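Long form salivary protein D7L (Phlebotomus duboscqi, PDB 6MT7) binds and sequesters cysteinyl leukotrienes and a thromboxane A2 analogue, thereby dampening host responses such as platelet aggregation while the sand fly takes blood. Local coordinates at residues K121-D124 with E125-Q129; G137-I140 with S141-C144. All blocks are in the same frame, centred on the assembly; numbering follows the deposited sequence.

Contact 1 (K121-D124 with E125-Q129); sequences KLSD and EWFTQ
Ser123 and Phe127, one helical turn apart, form the tight side of this contact. Ser123 OG lies in the plane of the Phe127 ring at its edge, 3.6 Å from CE2. Over one ring face comes Trp126, whose CE3 stands 3.8 Å above the plane of the Phe127 ring, over its centre. Tyr117 meets Trp126 edge-to-face, and Ala8 of helix 8-21 touches both aromatic side chains, so this flank is packed against the protein body. The other flank, with exposed Lys121 and partly exposed Glu125, is looser and held mainly by charge. The Lys121 chain runs straight from CG anti to the backbone N, then bends at its last torsion (chi4 -74°), which brings NZ to Glu125 OE2 at a short 2.5 Å. This salt bridge uses the syn side of the carboxylate, 29° out of its plane. Near the helix end a water gives a hydrogen bond to Asp124 O and also bonds Thr128 OG1 at 2.8 Å. Beneath both flanks runs the regular backbone pattern, represented by Thr128 N to Asp124 O at 2.9 Å. Aromatic packing inward and an i to i+4 ion pair outward are the marks of an amphipathic surface alpha-helix.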
loop_
_atom_site.group_PDB
_atom_site.type_symbol
_atom_site.label_atom_id
_atom_site.label_comp_id
_atom_site.label_asym_id
_atom_site.label_seq_id
_atom_site.Cartn_x
_atom_site.Cartn_y
_atom_site.Cartn_z
ATOM N N LYS A 121 0.108 18.676 -6.268
ATOM C CA LYS A 121 -0.513 19.711 -5.444
ATOM C C LYS A 121 -1.476 19.107 -4.430
ATOM O O LYS A 121 -1.470 19.493 -3.255
ATOM C CB LYS A 121 -1.230 20.732 -6.326
ATOM C CG LYS A 121 -1.918 21.844 -5.531
ATOM C CD LYS A 121 -2.474 22.931 -6.442
ATOM C CE LYS A 121 -3.014 24.108 -5.638
ATOM N NZ LYS A 121 -4.303 23.788 -4.970
ATOM N N LEU A 122 -2.302 18.142 -4.860
ATOM C CA LEU A 122 -3.291 17.537 -3.973
ATOM C C LEU A 122 -2.636 16.682 -2.895
ATOM O O LEU A 122 -3.089 16.667 -1.744
ATOM C CB LEU A 122 -4.267 16.692 -4.792
ATOM C CG LEU A 122 -5.055 17.491 -5.828
ATOM C CD1 LEU A 122 -6.069 16.609 -6.530
ATOM C CD2 LEU A 122 -5.735 18.683 -5.153
ATOM N N SER A 123 -1.593 15.935 -3.257
ATOM C CA SER A 123 -0.846 15.169 -2.263
ATOM C C SER A 123 -0.161 16.098 -1.260
ATOM O O SER A 123 -0.281 15.917 -0.044
ATOM C CB SER A 123 0.184 14.287 -2.963
ATOM O OG SER A 123 0.951 13.559 -2.018
ATOM N N ASP A 124 0.574 17.092 -1.761
ATOM C CA ASP A 124 1.241 18.054 -0.883
ATOM C C ASP A 124 0.261 18.685 0.094
ATOM O O ASP A 124 0.569 18.839 1.281
ATOM C CB ASP A 124 1.916 19.147 -1.711
ATOM C CG ASP A 124 3.126 18.651 -2.480
ATOM O OD1 ASP A 124 3.448 17.444 -2.425
ATOM O OD2 ASP A 124 3.761 19.488 -3.153
ATOM N N GLU A 125 -0.922 19.070 -0.393
ATOM C CA GLU A 125 -1.918 19.674 0.485
ATOM C C GLU A 125 -2.359 18.700 1.564
ATOM O O GLU A 125 -2.449 19.072 2.738
ATOM C CB GLU A 125 -3.120 20.164 -0.325
ATOM C CG GLU A 125 -2.786 21.348 -1.224
ATOM C CD GLU A 125 -3.965 21.826 -2.047
ATOM O OE1 GLU A 125 -4.992 21.111 -2.098
ATOM O OE2 GLU A 125 -3.851 22.910 -2.665
ATOM N N TRP A 126 -2.618 17.442 1.194
ATOM C CA TRP A 126 -2.990 16.456 2.202
ATOM C C TRP A 126 -1.916 16.352 3.285
ATOM O O TRP A 126 -2.228 16.336 4.480
ATOM C CB TRP A 126 -3.232 15.079 1.558
ATOM C CG TRP A 126 -3.791 14.116 2.556
ATOM C CD1 TRP A 126 -5.115 13.870 2.813
ATOM C CD2 TRP A 126 -3.050 13.323 3.497
ATOM N NE1 TRP A 126 -5.239 12.962 3.838
ATOM C CE2 TRP A 126 -3.986 12.620 4.281
ATOM C CE3 TRP A 126 -1.685 13.150 3.757
ATOM C CZ2 TRP A 126 -3.601 11.737 5.299
ATOM C CZ3 TRP A 126 -1.305 12.269 4.770
ATOM C CH2 TRP A 126 -2.259 11.574 5.519
ATOM N N PHE A 127 -0.640 16.268 2.884
ATOM C CA PHE A 127 0.427 16.068 3.870
ATOM C C PHE A 127 0.607 17.286 4.765
ATOM O O PHE A 127 0.822 17.146 5.979
ATOM C CB PHE A 127 1.749 15.739 3.177
ATOM C CG PHE A 127 1.918 14.277 2.877
ATOM C CD1 PHE A 127 2.364 13.401 3.855
ATOM C CD2 PHE A 127 1.608 13.779 1.629
ATOM C CE1 PHE A 127 2.504 12.050 3.588
ATOM C CE2 PHE A 127 1.751 12.433 1.357
ATOM C CZ PHE A 127 2.207 11.573 2.334
ATOM N N THR A 128 0.539 18.487 4.186
ATOM C CA THR A 128 0.660 19.693 5.000
ATOM C C THR A 128 -0.454 19.763 6.032
ATOM O O THR A 128 -0.236 20.208 7.166
ATOM C CB THR A 128 0.647 20.941 4.115
ATOM O OG1 THR A 128 1.771 20.907 3.227
ATOM C CG2 THR A 128 0.739 22.209 4.978
ATOM N N GLN A 129 -1.646 19.297 5.669
ATOM C CA GLN A 129 -2.808 19.335 6.546
ATOM C C GLN A 129 -2.935 18.120 7.457
ATOM O O GLN A 129 -3.872 18.067 8.260
ATOM C CB GLN A 129 -4.082 19.477 5.710
ATOM C CG GLN A 129 -4.090 20.744 4.873
ATOM C CD GLN A 129 -5.302 20.848 3.972
ATOM O OE1 GLN A 129 -6.322 20.193 4.200
ATOM N NE2 GLN A 129 -5.197 21.676 2.939
HETATM O O HOH W 1 3.179 18.994 1.834
#

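Contact 2 (G137-I140 with S141-C144); sequences GTKI and SDFC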
loop_
_atom_site.group_PDB
_atom_site.type_symbol
_atom_site.label_atom_id
_atom_site.label_comp_id
_atom_site.label_asym_id
_atom_site.label_seq_id
_atom_site.Cartn_x
_atom_site.Cartn_y
_atom_site.Cartn_z
ATOM N N GLY A 137 9.915 12.725 2.563
ATOM C CA GLY A 137 11.269 13.171 2.794
ATOM C C GLY A 137 11.827 12.786 4.143
ATOM O O GLY A 137 13.027 12.977 4.377
ATOM N N THR A 138 10.996 12.248 5.028
ATOM C CA THR A 138 11.385 11.897 6.387
ATOM C C THR A 138 11.406 10.381 6.540
ATOM O O THR A 138 10.494 9.691 6.072
ATOM C CB THR A 138 10.418 12.515 7.396
ATOM O OG1 THR A 138 10.532 13.946 7.340
ATOM C CG2 THR A 138 10.723 12.045 8.818
ATOM N N LYS A 139 12.446 9.870 7.198
ATOM C CA LYS A 139 12.550 8.435 7.429
ATOM C C LYS A 139 11.564 7.979 8.497
ATOM O O LYS A 139 11.236 8.712 9.433
ATOM C CB LYS A 139 13.969 8.055 7.853
ATOM C CG LYS A 139 15.002 8.220 6.758
ATOM C CD LYS A 139 16.203 7.305 6.971
ATOM C CE LYS A 139 16.870 7.557 8.305
ATOM N NZ LYS A 139 18.146 6.789 8.425
ATOM N N ILE A 140 11.102 6.733 8.350
ATOM C CA ILE A 140 10.227 6.129 9.350
ATOM C C ILE A 140 10.867 6.192 10.733
ATOM O O ILE A 140 10.218 6.570 11.714
ATOM C CB ILE A 140 9.894 4.680 8.949
ATOM C CG1 ILE A 140 8.908 4.694 7.777
ATOM C CG2 ILE A 140 9.337 3.914 10.144
ATOM C CD1 ILE A 140 8.742 3.365 7.080
ATOM N N SER A 141 12.150 5.834 10.831
ATOM C CA SER A 141 12.787 5.831 12.149
ATOM C C SER A 141 12.760 7.222 12.767
ATOM O O SER A 141 12.433 7.379 13.948
ATOM C CB SER A 141 14.234 5.329 12.070
ATOM O OG SER A 141 14.996 6.009 11.088
ATOM N N ASP A 142 13.075 8.249 11.977
ATOM C CA ASP A 142 13.123 9.602 12.523
ATOM C C ASP A 142 11.736 10.091 12.920
ATOM O O ASP A 142 11.580 10.755 13.954
ATOM C CB ASP A 142 13.781 10.541 11.511
ATOM C CG ASP A 142 15.260 10.250 11.338
ATOM O OD1 ASP A 142 15.920 9.945 12.357
ATOM O OD2 ASP A 142 15.766 10.309 10.195
ATOM N N PHE A 143 10.710 9.750 12.135
ATOM C CA PHE A 143 9.356 10.179 12.468
ATOM C C PHE A 143 8.826 9.427 13.680
ATOM O O PHE A 143 8.221 10.022 14.582
ATOM C CB PHE A 143 8.421 9.970 11.274
ATOM C CG PHE A 143 6.992 10.357 11.555
ATOM C CD1 PHE A 143 6.605 11.694 11.522
ATOM C CD2 PHE A 143 6.044 9.399 11.867
ATOM C CE1 PHE A 143 5.295 12.065 11.789
ATOM C CE2 PHE A 143 4.727 9.758 12.136
ATOM C CZ PHE A 143 4.353 11.098 12.094
ATOM N N CYS A 144 9.002 8.103 13.688
ATOM C CA CYS A 144 8.457 7.291 14.761
ATOM C C CYS A 144 9.236 7.451 16.064
ATOM O O CYS A 144 8.676 7.203 17.135
ATOM C CB CYS A 144 8.425 5.829 14.320
ATOM S SG CYS A 144 7.190 5.552 13.036
HETATM O O HOH W 2 14.489 11.479 8.198
#
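The ring of Phe143 turns away from Thr138, which meets this residue at its CB: Thr138 CG2 lies 4.0 Å from Phe143 CB, and the two side chains cross at about a right angle. With CG anti to the backbone N (chi1 178°), the ring is carried instead toward Arg149, which makes a cation-pi contact with it, and toward Pro135, which touches the same side chain. The other flat group, the carboxylate of Asp142, points OD2 back to the start of the helix, with Lys139 CE 3.5 Å from that oxygen. The whole is a helix N-terminus with Lys139 at the N-cap position, and it illustrates how such an end can be closed without a side-chain cap from the N-cap residue itself. One water accepts the Lys139 N-H and donates to Asp142 OD2 at 2.6 Å, bridging the two positions that a capping box would join directly. Ser228 OG receives the next amide, Ile140 N. The ammonium of Lys139 remains apart from Asp142, NZ to OD2 4.6 Å; it makes a weak, long ion pair with Asp225, whose OD2 is also hydrogen-bonded to Ser141 OG. The first turn is then closed by Phe143 N bonding Lys139 O at 2.9 Å. Cys144 follows with its N on Ile140 O, and its SG, joined to Cys160 in a disulfide, packs 4.0 Å from Ile140 CG2.

How the contacts relate
Contacts 1 and 2 lie in series along the chain, on the consecutive helices 120-128 and 140-144, and together illustrate how one loop can tie a helix to the start of the next. Their centres are 18 Å apart and their nearest atoms about 8 Å, with no touch. Lys136, in the connecting loop, probably binds thromboxane A2 and leukotriene C4, as in related proteins. The side chain of Ser123 in contact 1 is about 4 Å from that of Lys136. The side chain of Thr138 in contact 2 is about 7 Å from that of Lys136. Contact 1 lies near the pocket without lining it: the side chain of Ser123 is about 9 Å from the bound Triton X-100 fragment. Contact 2 instead ties helix 140-144 to helix 159-164 through the Cys144-Cys160 disulfide.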